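Local coordinates for GGDEF family protein (Vibrio cholerae, PDB 5GZS) that is a diguanylate cyclase, presumably making the second messenger cyclic di-GMP, and binds arginine in a periplasmic portion built from solute-binding-protein domains, at residues V8-D13 with I32-Y37. Residues are numbered along the deposited sequence; the frame is centred on the assembly and turned at random.
With ARG (arginine), chain B.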
loop_
_atom_site.group_PDB
_atom_site.type_symbol
_atom_site.label_atom_id
_atom_site.label_comp_id
_atom_site.label_asym_id
_atom_site.label_seq_id
_atom_site.Cartn_x
_atom_site.Cartn_y
_atom_site.Cartn_z
ATOM N N VAL A 8 -19.135 39.333 -1.990
ATOM C CA VAL A 8 -18.459 38.042 -2.012
ATOM C C VAL A 8 -18.824 37.228 -0.767
ATOM O O VAL A 8 -18.857 37.739 0.362
ATOM C CB VAL A 8 -16.933 38.205 -2.165
ATOM C CG1 VAL A 8 -16.578 39.678 -2.402
ATOM C CG2 VAL A 8 -16.179 37.614 -0.986
ATOM N N ALA A 9 -19.144 35.961 -1.015
ATOM C CA ALA A 9 -19.723 35.069 -0.020
ATOM C C ALA A 9 -18.691 34.508 0.933
ATOM O O ALA A 9 -17.559 34.225 0.525
ATOM C CB ALA A 9 -20.457 33.920 -0.716
ATOM N N THR A 10 -19.087 34.317 2.180
ATOM C CA THR A 10 -18.268 33.610 3.149
ATOM C C THR A 10 -19.024 32.678 4.089
ATOM O O THR A 10 -20.111 32.970 4.520
ATOM C CB THR A 10 -17.426 34.556 4.002
ATOM O OG1 THR A 10 -18.260 35.302 4.870
ATOM C CG2 THR A 10 -16.690 35.490 3.148
ATOM N N GLU A 11 -18.389 31.556 4.419
ATOM C CA GLU A 11 -18.949 30.593 5.361
ATOM C C GLU A 11 -18.005 30.372 6.543
ATOM O O GLU A 11 -16.883 29.896 6.373
ATOM C CB GLU A 11 -19.239 29.265 4.661
ATOM C CG GLU A 11 -20.268 28.401 5.373
ATOM C CD GLU A 11 -19.879 26.936 5.404
ATOM O OE1 GLU A 11 -20.323 26.221 6.326
ATOM O OE2 GLU A 11 -19.127 26.501 4.506
ATOM N N ALA A 12 -18.471 30.720 7.738
ATOM C CA ALA A 12 -17.694 30.580 8.938
ATOM C C ALA A 12 -16.421 31.397 8.806
ATOM O O ALA A 12 -16.452 32.467 8.282
ATOM C CB ALA A 12 -17.383 29.125 9.181
ATOM N N ASP A 13 -15.316 30.901 9.328
ATOM C CA ASP A 13 -14.044 31.598 9.301
ATOM C C ASP A 13 -13.397 31.378 7.969
ATOM O O ASP A 13 -12.657 30.456 7.794
ATOM C CB ASP A 13 -13.137 31.060 10.384
ATOM C CG ASP A 13 -11.940 31.897 10.598
ATOM O OD1 ASP A 13 -12.003 33.082 10.371
ATOM O OD2 ASP A 13 -10.922 31.385 11.024
ATOM N N ILE A 32 -15.218 45.779 -1.906
ATOM C CA ILE A 32 -15.672 44.445 -1.590
ATOM C C ILE A 32 -16.615 44.544 -0.417
ATOM O O ILE A 32 -16.486 45.433 0.421
ATOM C CB ILE A 32 -14.480 43.489 -1.274
ATOM C CG1 ILE A 32 -13.731 43.134 -2.564
ATOM C CG2 ILE A 32 -14.932 42.225 -0.577
ATOM C CD1 ILE A 32 -14.625 43.028 -3.804
ATOM N N GLU A 33 -17.597 43.653 -0.395
ATOM C CA GLU A 33 -18.481 43.482 0.740
ATOM C C GLU A 33 -18.669 42.006 1.067
ATOM O O GLU A 33 -19.308 41.284 0.304
ATOM C CB GLU A 33 -19.834 44.110 0.449
ATOM C CG GLU A 33 -20.855 43.843 1.524
ATOM C CD GLU A 33 -22.074 44.715 1.379
ATOM O OE1 GLU A 33 -22.121 45.520 0.417
ATOM O OE2 GLU A 33 -22.984 44.606 2.234
ATOM N N TYR A 34 -18.147 41.555 2.199
ATOM C CA TYR A 34 -18.326 40.152 2.549
ATOM C C TYR A 34 -19.745 39.897 3.061
ATOM O O TYR A 34 -20.337 40.728 3.766
ATOM C CB TYR A 34 -17.279 39.701 3.573
ATOM C CG TYR A 34 -15.882 39.802 3.024
ATOM C CD1 TYR A 34 -15.414 38.896 2.102
ATOM C CD2 TYR A 34 -15.047 40.843 3.399
ATOM C CE1 TYR A 34 -14.151 39.003 1.579
ATOM C CE2 TYR A 34 -13.791 40.966 2.882
ATOM C CZ TYR A 34 -13.334 40.043 1.972
ATOM O OH TYR A 34 -12.050 40.167 1.456
ATOM N N VAL A 35 -20.286 38.743 2.684
ATOM C CA VAL A 35 -21.604 38.314 3.144
ATOM C C VAL A 35 -21.541 36.930 3.796
ATOM O O VAL A 35 -21.259 35.941 3.116
ATOM C CB VAL A 35 -22.597 38.322 1.964
ATOM C CG1 VAL A 35 -23.957 37.810 2.377
ATOM C CG2 VAL A 35 -22.718 39.733 1.423
ATOM N N ASN A 36 -21.765 36.853 5.112
ATOM C CA ASN A 36 -21.773 35.549 5.797
ATOM C C ASN A 36 -22.964 34.712 5.350
ATOM O O ASN A 36 -24.104 35.183 5.360
ATOM C CB ASN A 36 -21.807 35.717 7.322
ATOM C CG ASN A 36 -21.510 34.392 8.087
ATOM O OD1 ASN A 36 -21.845 33.298 7.629
ATOM N ND2 ASN A 36 -20.882 34.509 9.260
ATOM N N TYR A 37 -22.694 33.481 4.934
ATOM C CA TYR A 37 -23.753 32.511 4.672
ATOM C C TYR A 37 -23.629 31.389 5.680
ATOM O O TYR A 37 -22.538 30.872 5.916
ATOM C CB TYR A 37 -23.667 31.967 3.253
ATOM C CG TYR A 37 -24.144 32.944 2.215
ATOM C CD1 TYR A 37 -25.485 32.999 1.860
ATOM C CD2 TYR A 37 -23.260 33.831 1.596
ATOM C CE1 TYR A 37 -25.938 33.904 0.905
ATOM C CE2 TYR A 37 -23.703 34.733 0.644
ATOM C CZ TYR A 37 -25.048 34.761 0.307
ATOM O OH TYR A 37 -25.515 35.637 -0.632
HETATM N N ARG B . -14.151 23.001 -2.331
HETATM C CA ARG B . -15.168 22.006 -2.024
HETATM C C ARG B . -16.407 22.215 -2.886
HETATM O O ARG B . -17.185 21.293 -3.126
HETATM C CB ARG B . -15.534 22.061 -0.552
HETATM C CG ARG B . -16.177 23.366 -0.121
HETATM C CD ARG B . -16.176 23.420 1.392
HETATM N NE ARG B . -16.861 24.588 1.900
HETATM C CZ ARG B . -16.357 25.814 1.872
HETATM N NH1 ARG B . -15.157 26.037 1.343
HETATM N NH2 ARG B . -17.066 26.817 2.360
HETATM O OXT ARG B . -16.659 23.314 -3.365
#
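Val8 and Tyr34 are paired in a parallel bridge, with their side chains side by side on one face of the sheet; one methyl of the valine touches Tyr34 and the other Ile32. Its CG2 lies 3.4 Å from CD1 of Tyr34, at an oblique angle to the ring, while CG1 meets CG2 of Ile32 at 3.5 Å. That same Ile32 methyl sits over one face of the tyrosine ring, displaced toward the rim, and Thr10 CG2 reaches CD1 from further along the sheet. With CG anti to the carbonyl carbon (chi1 -62°), the Tyr34 ring runs alongside Val8, and its OH continues to a hydrogen bond with Asp22. On the other face of the sheet Ala9 and Val35 are the paired residues, and the Tyr37 ring brings CE2 to 3.6 Å from CB of Ala9.

Backbone bonds fix this register. Val8 N donates to Glu33 O (3.0 Å), Val8 O accepts from Val35 N, and Thr10 N reaches Val35 O at 2.9 Å, in the alternating pattern of parallel strands. A further bond runs from Tyr37 N to Thr10 O, 2.7 Å long and nearly straight at 173°.

Glu11 carries its CB away from the 32-37 segment, although CG still lies 3.4 Å from O of Tyr37. The carboxylate OE2 accepts one hydrogen bond from NH2 of the bound arginine (3.0 Å), probably strengthened by opposite charge. Glu11 thereby joins the pocket to the strand pair; Asn57, Thr59, Glu77 and Thr102 are among the other residues hydrogen-bonded to the ligand.

The two strands and helix 15-28 make a beta-alpha-beta unit: Thr17 and Phe21 of that helix pack on the face of Val8, Thr10 and Tyr34, while helix 40-49 covers Ala9 and Tyr37 through Ile43.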